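Local coordinates for fibrillarin-like rRNA/tRNA 2'-O-methyltransferase (Aeropyrum pernix, PDB 4DF3), which probably methylates ribose 2'-hydroxyls of rRNA and tRNA at sites chosen by a guide RNA, using S-adenosylmethionine as methyl donor, at residues A[29-34]-A[48-53]; A[58-63]-A[89-94]. The protein carries 2 engineered substitutions. One frame throughout, in Å; residues are numbered along the deposited sequence.

Contact 1: residues A[29-34]-A[48-53]; sequences ATKNLV and NGEEYR
Thr30 and Arg53 form a hydrogen-bonded antiparallel pair where strands 26-31 and 50-54 meet in the five-stranded N-terminal sheet of fibrillarin. Thr30 N donates to Arg53 O at 3.0 Å, and Arg53 N returns a bond to Thr30 O. One residue on, Lys31 and Tyr52 are a non-hydrogen-bonded pair, with side chains on the other face. The pairing is carried past the strand end by Asn32 N, which donates to Glu51 O at 2.9 Å.

The long side chain of Lys31 suits a partly exposed position, its aliphatic part packed and its amino group reaching a charge. Its methylene chain slants across the tyrosine side chain: CB packs near CE1 of Tyr52, and Lys31 CE lies 3.7 Å from Tyr52 OH. CG passes beside Glu51 O, and CD approaches Glu50 OE2. With CG anti to the backbone N (chi1 -171°) and a bend at chi3, Lys31 NZ ends in a salt bridge to Glu50 OE1 at 2.9 Å, coming from above the carboxylate plane.

Asn32 is fitted to the turn because its amide both donates and accepts. Asn32 ND2 donates to Glu51 OE2 at 2.8 Å, reaching it nearly in line with the C-O bond although amide and carboxylate planes are 44° apart; a second acceptor is Gln37 O. Replacing Asn32 by an alanine removes both ends of the amide, and would probably leave Glu51 OE2 with Gly36 N but without its side-chain donor, and Val34 N without the acceptor that closes the turn. Arg53 passes at about a right angle to Asn32, Arg53 CD 3.4 Å from Asn32 OD1, and its guanidinium goes on to Ser93, Asp97 and Glu42. Asn32 OD1 also closes an Asx turn, accepting from Val34 N at 3.0 Å, with the donor 56° out of the carbonyl plane.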
ATOM      1  N   ALA A  29      13.670   0.605  -2.113  1.00 10.39           N
ATOM      2  CA  ALA A  29      13.756   0.895  -0.679  1.00 10.22           C
ATOM      3  C   ALA A  29      13.071   2.279  -0.491  1.00 10.41           C
ATOM      4  O   ALA A  29      12.894   3.013  -1.450  1.00 11.42           O
ATOM      5  CB  ALA A  29      15.191   0.970  -0.211  1.00 10.06           C
ATOM      6  N   THR A  30      12.639   2.561   0.733  1.00 10.65           N
ATOM      7  CA  THR A  30      12.174   3.890   1.041  1.00 10.96           C
ATOM      8  C   THR A  30      13.163   4.533   2.089  1.00 10.79           C
ATOM      9  O   THR A  30      13.914   3.856   2.727  1.00 12.65           O
ATOM     10  CB  THR A  30      10.775   3.879   1.591  1.00 10.22           C
ATOM     11  OG1 THR A  30      10.674   2.909   2.657  1.00 11.10           O
ATOM     12  CG2 THR A  30       9.826   3.616   0.495  1.00  9.34           C
ATOM     13  N   LYS A  31      13.142   5.857   2.207  1.00 12.17           N
ATOM     14  CA  LYS A  31      13.990   6.515   3.183  1.00 13.23           C
ATOM     15  C   LYS A  31      13.311   6.436   4.533  1.00 13.98           C
ATOM     16  O   LYS A  31      12.138   6.840   4.687  1.00 13.80           O
ATOM     17  CB  LYS A  31      14.186   7.984   2.802  1.00 14.36           C
ATOM     18  CG  LYS A  31      15.237   8.680   3.670  1.00 18.98           C
ATOM     19  CD  LYS A  31      15.435  10.145   3.182  1.00 22.25           C
ATOM     20  CE  LYS A  31      16.318  10.112   1.914  1.00 25.66           C
ATOM     21  NZ  LYS A  31      16.659  11.504   1.406  1.00 27.65           N
ATOM     22  N   ASN A  32      14.074   5.963   5.514  1.00 15.21           N
ATOM     23  CA  ASN A  32      13.490   5.677   6.808  1.00 16.66           C
ATOM     24  C   ASN A  32      12.998   6.960   7.507  1.00 16.64           C
ATOM     25  O   ASN A  32      13.803   7.847   7.846  1.00 16.62           O
ATOM     26  CB  ASN A  32      14.484   4.872   7.666  1.00 16.72           C
ATOM     27  CG  ASN A  32      13.792   4.159   8.854  1.00 17.46           C
ATOM     28  OD1 ASN A  32      12.620   4.434   9.144  1.00 21.77           O
ATOM     29  ND2 ASN A  32      14.497   3.209   9.509  1.00 17.33           N
ATOM     30  N   LEU A  33      11.683   7.074   7.732  1.00 15.10           N
ATOM     31  CA  LEU A  33      11.181   8.238   8.532  1.00 17.00           C
ATOM     32  C   LEU A  33      11.658   8.189   9.980  1.00 15.81           C
ATOM     33  O   LEU A  33      11.642   9.232  10.660  1.00 16.91           O
ATOM     34  CB  LEU A  33       9.663   8.267   8.577  1.00 16.66           C
ATOM     35  CG  LEU A  33       8.975   9.539   9.062  1.00 19.09           C
ATOM     36  CD1 LEU A  33       9.323  10.749   8.177  1.00 24.30           C
ATOM     37  CD2 LEU A  33       7.446   9.278   9.032  1.00 19.84           C
ATOM     38  N   VAL A  34      11.967   6.988  10.479  1.00 16.68           N
ATOM     39  CA  VAL A  34      12.410   6.840  11.882  1.00 18.86           C
ATOM     40  C   VAL A  34      13.739   6.089  11.916  1.00 20.05           C
ATOM     41  O   VAL A  34      13.735   4.865  12.174  1.00 20.57           O
ATOM     42  CB  VAL A  34      11.412   6.072  12.717  1.00 17.68           C
ATOM     43  CG1 VAL A  34      11.882   6.143  14.232  1.00 19.45           C
ATOM     44  CG2 VAL A  34      10.070   6.713  12.614  1.00 19.68           C
ATOM     45  N   ASN A  48      25.306   7.830   1.778  1.00 18.75           N
ATOM     46  CA  ASN A  48      25.400   9.309   1.814  1.00 18.87           C
ATOM     47  C   ASN A  48      24.810   9.791   3.122  1.00 17.95           C
ATOM     48  O   ASN A  48      24.144  10.797   3.186  1.00 19.03           O
ATOM     49  CB  ASN A  48      24.733  10.002   0.586  1.00 20.48           C
ATOM     50  CG  ASN A  48      25.539   9.811  -0.741  1.00 25.69           C
ATOM     51  OD1 ASN A  48      25.007   9.970  -1.868  1.00 32.02           O
ATOM     52  ND2 ASN A  48      26.781   9.450  -0.611  1.00 30.19           N
ATOM     53  N   GLY A  49      25.028   9.039   4.178  1.00 18.20           N
ATOM     54  CA  GLY A  49      24.655   9.559   5.474  1.00 18.91           C
ATOM     55  C   GLY A  49      23.192   9.425   5.824  1.00 21.01           C
ATOM     56  O   GLY A  49      22.738  10.010   6.826  1.00 20.29           O
ATOM     57  N   GLU A  50      22.453   8.676   5.007  1.00 18.13           N
ATOM     58  CA  GLU A  50      21.012   8.476   5.218  1.00 20.31           C
ATOM     59  C   GLU A  50      20.652   6.991   5.276  1.00 18.56           C
ATOM     60  O   GLU A  50      21.326   6.143   4.713  1.00 17.73           O
ATOM     61  CB  GLU A  50      20.229   9.158   4.096  1.00 20.86           C
ATOM     62  CG  GLU A  50      20.693  10.556   3.699  1.00 26.46           C
ATOM     63  CD  GLU A  50      19.571  11.417   3.390  1.00 31.56           C
ATOM     64  OE1 GLU A  50      19.419  11.717   2.214  1.00 37.84           O
ATOM     65  OE2 GLU A  50      18.818  11.762   4.323  1.00 34.87           O
ATOM     66  N   GLU A  51      19.555   6.680   5.961  1.00 17.69           N
ATOM     67  CA  GLU A  51      19.147   5.316   6.181  1.00 17.78           C
ATOM     68  C   GLU A  51      17.921   5.026   5.341  1.00 16.70           C
ATOM     69  O   GLU A  51      16.946   5.825   5.325  1.00 16.82           O
ATOM     70  CB  GLU A  51      18.714   5.120   7.626  1.00 17.76           C
ATOM     71  CG  GLU A  51      18.579   3.702   8.003  1.00 17.40           C
ATOM     72  CD  GLU A  51      18.420   3.500   9.486  1.00 24.16           C
ATOM     73  OE1 GLU A  51      19.417   3.536  10.251  1.00 21.64           O
ATOM     74  OE2 GLU A  51      17.267   3.258   9.866  1.00 20.29           O
ATOM     75  N   TYR A  52      17.978   3.861   4.699  1.00 15.81           N
ATOM     76  CA  TYR A  52      16.895   3.377   3.802  1.00 16.65           C
ATOM     77  C   TYR A  52      16.439   2.032   4.316  1.00 15.21           C
ATOM     78  O   TYR A  52      17.229   1.249   4.863  1.00 17.15           O
ATOM     79  CB  TYR A  52      17.413   3.229   2.340  1.00 15.50           C
ATOM     80  CG  TYR A  52      17.836   4.569   1.765  1.00 13.97           C
ATOM     81  CD1 TYR A  52      16.966   5.333   1.060  1.00 14.61           C
ATOM     82  CD2 TYR A  52      19.163   5.058   1.963  1.00 15.10           C
ATOM     83  CE1 TYR A  52      17.344   6.623   0.541  1.00 17.43           C
ATOM     84  CE2 TYR A  52      19.557   6.329   1.436  1.00 13.52           C
ATOM     85  CZ  TYR A  52      18.666   7.067   0.731  1.00 16.72           C
ATOM     86  OH  TYR A  52      19.047   8.271   0.236  1.00 15.83           O
ATOM     87  N   ARG A  53      15.175   1.720   4.057  1.00 15.54           N
ATOM     88  CA  ARG A  53      14.580   0.499   4.510  1.00 13.85           C
ATOM     89  C   ARG A  53      14.239  -0.278   3.219  1.00 13.13           C
ATOM     90  O   ARG A  53      13.459   0.212   2.409  1.00 12.09           O
ATOM     91  CB  ARG A  53      13.258   0.773   5.247  1.00 13.25           C
ATOM     92  CG  ARG A  53      13.324   1.572   6.581  1.00 18.89           C
ATOM     93  CD  ARG A  53      11.890   1.875   7.086  1.00 18.18           C
ATOM     94  NE  ARG A  53      11.152   0.697   7.261  1.00 23.22           N
ATOM     95  CZ  ARG A  53       9.934   0.459   6.794  1.00 13.62           C
ATOM     96  NH1 ARG A  53       9.210   1.380   6.141  1.00 12.19           N
ATOM     97  NH2 ARG A  53       9.413  -0.687   7.102  1.00 19.08           N
TER
HETATM   98  O   HOH W   1      16.513   7.989   7.120  1.00 32.24           O

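Contact 2: residues A[58-63]-A[89-94]; sequences YRSKLA and GTTASH. With SAM (S-adenosylmethionine), chain C.
Ser60 and Thr91 meet through their hydroxyls, at the methionine end of the S-adenosylmethionine pocket in this Rossmann-like methyltransferase fold. Among the hydrogen bonds, Ser60 OG donates to Thr91 OG1 at 2.7 Å, and Thr91 OG1 donates in turn to SAM O at 2.6 Å, a two-bond chain from Ser60 to the cofactor carboxylate. Ser60, the N-cap of helix 61-67, turns OG anti to its own N (chi1 171°), which carries the hydroxyl across to Thr91. The other carboxylate oxygen, SAM OXT, receives a weak bond from Thr91 N at 3.4 Å. The Thr90 hydroxyl turns to solvent instead: water 2 lies 2.5 Å from Thr90 OG1 and takes a weak bond from Arg59 NH2.

Van der Waals contacts use the methyl branches. Thr90 CG2 rests 3.4 Å from Arg59 O, while Thr91 CG2 meets Leu62 CB at 3.9 Å. Thr91 thus offers a polar and an apolar arm from one CB, one for the ligand and one for the neighbouring helix.

Charge enters through Lys61: Lys61 NZ lies 3.9 Å from SAM CE, the methyl carbon to be transferred, and pairs with Asp154. Thr91 OG1 both accepts and donates, which suggests that Ser60, a second-shell residue, helps to orient the hydroxyl that grips the cofactor carboxylate.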
ATOM      1  N   TYR A  58       8.206  -9.290  -1.855  1.00 13.90           N
ATOM      2  CA  TYR A  58       7.645 -10.565  -1.432  1.00 13.49           C
ATOM      3  C   TYR A  58       6.906 -10.458  -0.139  1.00 13.79           C
ATOM      4  O   TYR A  58       6.243 -11.428   0.214  1.00 15.21           O
ATOM      5  CB  TYR A  58       8.725 -11.690  -1.254  1.00 10.55           C
ATOM      6  CG  TYR A  58       9.275 -12.142  -2.602  1.00 11.70           C
ATOM      7  CD1 TYR A  58       8.575 -13.083  -3.368  1.00 12.85           C
ATOM      8  CD2 TYR A  58      10.486 -11.625  -3.108  1.00 12.82           C
ATOM      9  CE1 TYR A  58       9.035 -13.581  -4.627  1.00 16.63           C
ATOM     10  CE2 TYR A  58      10.964 -12.072  -4.402  1.00 17.68           C
ATOM     11  CZ  TYR A  58      10.240 -13.080  -5.145  1.00 16.50           C
ATOM     12  OH  TYR A  58      10.678 -13.529  -6.407  1.00 13.28           O
ATOM     13  N   ARG A  59       6.971  -9.305   0.527  1.00 13.59           N
ATOM     14  CA  ARG A  59       6.214  -9.070   1.788  1.00 13.73           C
ATOM     15  C   ARG A  59       5.213  -7.894   1.685  1.00 14.80           C
ATOM     16  O   ARG A  59       4.420  -7.628   2.649  1.00 17.59           O
ATOM     17  CB  ARG A  59       7.181  -8.708   2.891  1.00 14.74           C
ATOM     18  CG  ARG A  59       8.244  -9.760   3.213  1.00 21.03           C
ATOM     19  CD  ARG A  59       7.668 -11.037   3.947  1.00 31.41           C
ATOM     20  NE  ARG A  59       6.761 -10.707   5.059  1.00 36.99           N
ATOM     21  CZ  ARG A  59       7.116 -10.242   6.271  1.00 41.61           C
ATOM     22  NH1 ARG A  59       8.400 -10.063   6.611  1.00 39.47           N
ATOM     23  NH2 ARG A  59       6.156  -9.945   7.160  1.00 41.09           N
ATOM     24  N   SER A  60       5.249  -7.220   0.539  1.00 10.61           N
ATOM     25  CA  SER A  60       4.324  -6.067   0.371  1.00  9.42           C
ATOM     26  C   SER A  60       3.755  -5.998  -0.997  1.00  9.20           C
ATOM     27  O   SER A  60       4.518  -5.795  -2.027  1.00 10.65           O
ATOM     28  CB  SER A  60       5.089  -4.752   0.684  1.00 11.65           C
ATOM     29  OG  SER A  60       4.300  -3.582   0.330  1.00 11.40           O
ATOM     30  N   LYS A  61       2.416  -6.065  -1.051  1.00  8.84           N
ATOM     31  CA  LYS A  61       1.803  -6.101  -2.390  1.00 10.48           C
ATOM     32  C   LYS A  61       1.991  -4.841  -3.235  1.00  9.59           C
ATOM     33  O   LYS A  61       2.065  -4.907  -4.512  1.00  8.58           O
ATOM     34  CB  LYS A  61       0.322  -6.448  -2.257  1.00  9.27           C
ATOM     35  CG  LYS A  61       0.061  -7.928  -1.836  1.00 12.30           C
ATOM     36  CD  LYS A  61      -1.463  -8.131  -1.780  1.00 11.12           C
ATOM     37  CE  LYS A  61      -1.938  -9.327  -0.931  1.00 18.15           C
ATOM     38  NZ  LYS A  61      -1.867  -9.037   0.536  1.00 14.04           N
ATOM     39  N   LEU A  62       2.109  -3.689  -2.558  1.00 10.27           N
ATOM     40  CA  LEU A  62       2.329  -2.447  -3.345  1.00  9.42           C
ATOM     41  C   LEU A  62       3.681  -2.384  -3.993  1.00  9.13           C
ATOM     42  O   LEU A  62       3.830  -1.933  -5.148  1.00  8.84           O
ATOM     43  CB  LEU A  62       2.148  -1.196  -2.430  1.00  9.97           C
ATOM     44  CG  LEU A  62       2.365   0.222  -3.054  1.00  6.27           C
ATOM     45  CD1 LEU A  62       1.549   0.279  -4.363  1.00  9.05           C
ATOM     46  CD2 LEU A  62       1.977   1.293  -1.977  1.00  8.73           C
ATOM     47  N   ALA A  63       4.731  -2.830  -3.282  1.00  8.83           N
ATOM     48  CA  ALA A  63       6.070  -2.901  -3.859  1.00  8.85           C
ATOM     49  C   ALA A  63       6.008  -3.917  -5.004  1.00 10.73           C
ATOM     50  O   ALA A  63       6.572  -3.664  -6.065  1.00 10.63           O
ATOM     51  CB  ALA A  63       7.074  -3.453  -2.793  1.00  9.77           C
ATOM     52  N   GLY A  89       1.213  -3.274   9.669  1.00 19.03           N
ATOM     53  CA  GLY A  89       1.878  -2.085   9.206  1.00 16.49           C
ATOM     54  C   GLY A  89       3.002  -2.274   8.196  1.00 15.87           C
ATOM     55  O   GLY A  89       3.672  -1.308   7.853  1.00 15.90           O
ATOM     56  N   THR A  90       3.210  -3.498   7.718  1.00 15.71           N
ATOM     57  CA  THR A  90       4.253  -3.740   6.696  1.00 16.15           C
ATOM     58  C   THR A  90       4.251  -2.760   5.502  1.00 14.50           C
ATOM     59  O   THR A  90       5.230  -2.011   5.281  1.00 12.81           O
ATOM     60  CB  THR A  90       4.162  -5.174   6.203  1.00 17.45           C
ATOM     61  OG1 THR A  90       4.568  -6.049   7.278  1.00 19.74           O
ATOM     62  CG2 THR A  90       5.138  -5.363   5.057  1.00 20.67           C
ATOM     63  N   THR A  91       3.158  -2.736   4.732  1.00 11.33           N
ATOM     64  CA  THR A  91       3.090  -1.863   3.563  1.00 11.65           C
ATOM     65  C   THR A  91       2.866  -0.423   4.056  1.00 12.03           C
ATOM     66  O   THR A  91       3.396   0.544   3.462  1.00 10.95           O
ATOM     67  CB  THR A  91       1.964  -2.322   2.615  1.00 12.97           C
ATOM     68  OG1 THR A  91       2.261  -3.677   2.157  1.00 10.98           O
ATOM     69  CG2 THR A  91       1.827  -1.340   1.463  1.00 11.49           C
ATOM     70  N   ALA A  92       2.045  -0.263   5.106  1.00 10.94           N
ATOM     71  CA  ALA A  92       1.804   1.116   5.594  1.00 11.29           C
ATOM     72  C   ALA A  92       3.099   1.774   6.056  1.00 10.36           C
ATOM     73  O   ALA A  92       3.230   2.992   5.970  1.00 11.31           O
ATOM     74  CB  ALA A  92       0.756   1.130   6.705  1.00 11.86           C
ATOM     75  N   SER A  93       4.071   1.005   6.542  1.00 11.65           N
ATOM     76  CA  SER A  93       5.278   1.679   7.040  1.00 10.83           C
ATOM     77  C   SER A  93       6.013   2.349   5.872  1.00  9.93           C
ATOM     78  O   SER A  93       6.615   3.423   6.015  1.00  9.47           O
ATOM     79  CB  SER A  93       6.251   0.691   7.766  1.00 12.10           C
ATOM     80  OG  SER A  93       6.754  -0.321   6.881  1.00 14.07           O
ATOM     81  N   HIS A  94       6.036   1.676   4.728  1.00  9.82           N
ATOM     82  CA  HIS A  94       6.611   2.312   3.555  1.00  8.71           C
ATOM     83  C   HIS A  94       5.781   3.478   3.032  1.00  9.14           C
ATOM     84  O   HIS A  94       6.393   4.499   2.562  1.00 10.64           O
ATOM     85  CB  HIS A  94       6.893   1.258   2.438  1.00  8.95           C
ATOM     86  CG  HIS A  94       7.925   0.243   2.860  1.00  7.81           C
ATOM     87  ND1 HIS A  94       9.289   0.474   2.820  1.00 13.00           N
ATOM     88  CD2 HIS A  94       7.761  -1.003   3.354  1.00 11.99           C
ATOM     89  CE1 HIS A  94       9.917  -0.588   3.310  1.00 12.06           C
ATOM     90  NE2 HIS A  94       9.010  -1.505   3.616  1.00 10.32           N
TER
HETATM   91  N   SAM C 301      -2.189  -4.679   3.845  1.00 16.17           N
HETATM   92  CA  SAM C 301      -1.303  -5.507   4.713  1.00 17.62           C
HETATM   93  C   SAM C 301       0.123  -5.343   4.179  1.00 19.62           C
HETATM   94  O   SAM C 301       0.333  -5.157   2.962  1.00 19.51           O
HETATM   95  OXT SAM C 301       1.068  -5.390   4.960  1.00 20.72           O
HETATM   96  CB  SAM C 301      -1.683  -7.028   4.691  1.00 18.32           C
HETATM   97  CG  SAM C 301      -3.169  -7.086   5.000  1.00 19.69           C
HETATM   98  SD  SAM C 301      -3.803  -8.684   5.583  1.00 20.99           S
HETATM   99  CE  SAM C 301      -3.829  -9.376   3.910  1.00 14.88           C
HETATM  100  C5' SAM C 301      -5.585  -8.313   5.778  1.00 18.92           C
HETATM  101  C4' SAM C 301      -5.937  -7.678   7.126  1.00 20.71           C
HETATM  102  O4' SAM C 301      -7.231  -7.078   7.133  1.00 17.66           O
HETATM  103  C3' SAM C 301      -5.950  -8.602   8.336  1.00 17.22           C
HETATM  104  O3' SAM C 301      -5.008  -8.033   9.251  1.00 15.55           O
HETATM  105  C2' SAM C 301      -7.406  -8.682   8.820  1.00 16.98           C
HETATM  106  O2' SAM C 301      -7.503  -8.759  10.225  1.00 18.39           O
HETATM  107  C1' SAM C 301      -7.981  -7.361   8.328  1.00 16.99           C
HETATM  108  N9  SAM C 301      -9.402  -7.406   7.932  1.00 18.41           N
HETATM  109  C8  SAM C 301     -10.140  -8.412   7.296  1.00 19.72           C
HETATM  110  N7  SAM C 301     -11.446  -7.963   7.147  1.00 21.36           N
HETATM  111  C5  SAM C 301     -11.543  -6.732   7.670  1.00 17.49           C
HETATM  112  C6  SAM C 301     -12.599  -5.839   7.756  1.00 21.48           C
HETATM  113  N6  SAM C 301     -13.886  -6.099   7.304  1.00 18.03           N
HETATM  114  N1  SAM C 301     -12.227  -4.641   8.349  1.00 18.35           N
HETATM  115  C2  SAM C 301     -11.002  -4.245   8.854  1.00 21.58           C
HETATM  116  N3  SAM C 301      -9.966  -5.155   8.747  1.00 17.70           N
HETATM  117  C4  SAM C 301     -10.270  -6.360   8.193  1.00 18.73           C
HETATM  118  O   HOH W   2       3.778  -8.399   6.772  1.00 36.56           O

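From the N terminus, residues 29-34 take in the end of strand 26-31 and the turn beyond it, and the chain returns through strand 44-47 to residues 48-53, where contact 1 closes a loop of 13 intervening residues within the N-terminal sheet. Only a few residues later comes 58-63, at the start of helix 61-67; after strand 80-84 the chain reaches 89-94 and contact 2 closes. The two are in series, neither nested nor crossed, with centres 15 Å apart. They nevertheless touch: Arg53 NH2 lies 2.7 Å from Ser93 OG, and Thr30 OG1 lies 2.8 Å from His94 ND1, both probable hydrogen bonds. Helix 90-99 therefore ties the N-terminal sheet to the cofactor-binding domain.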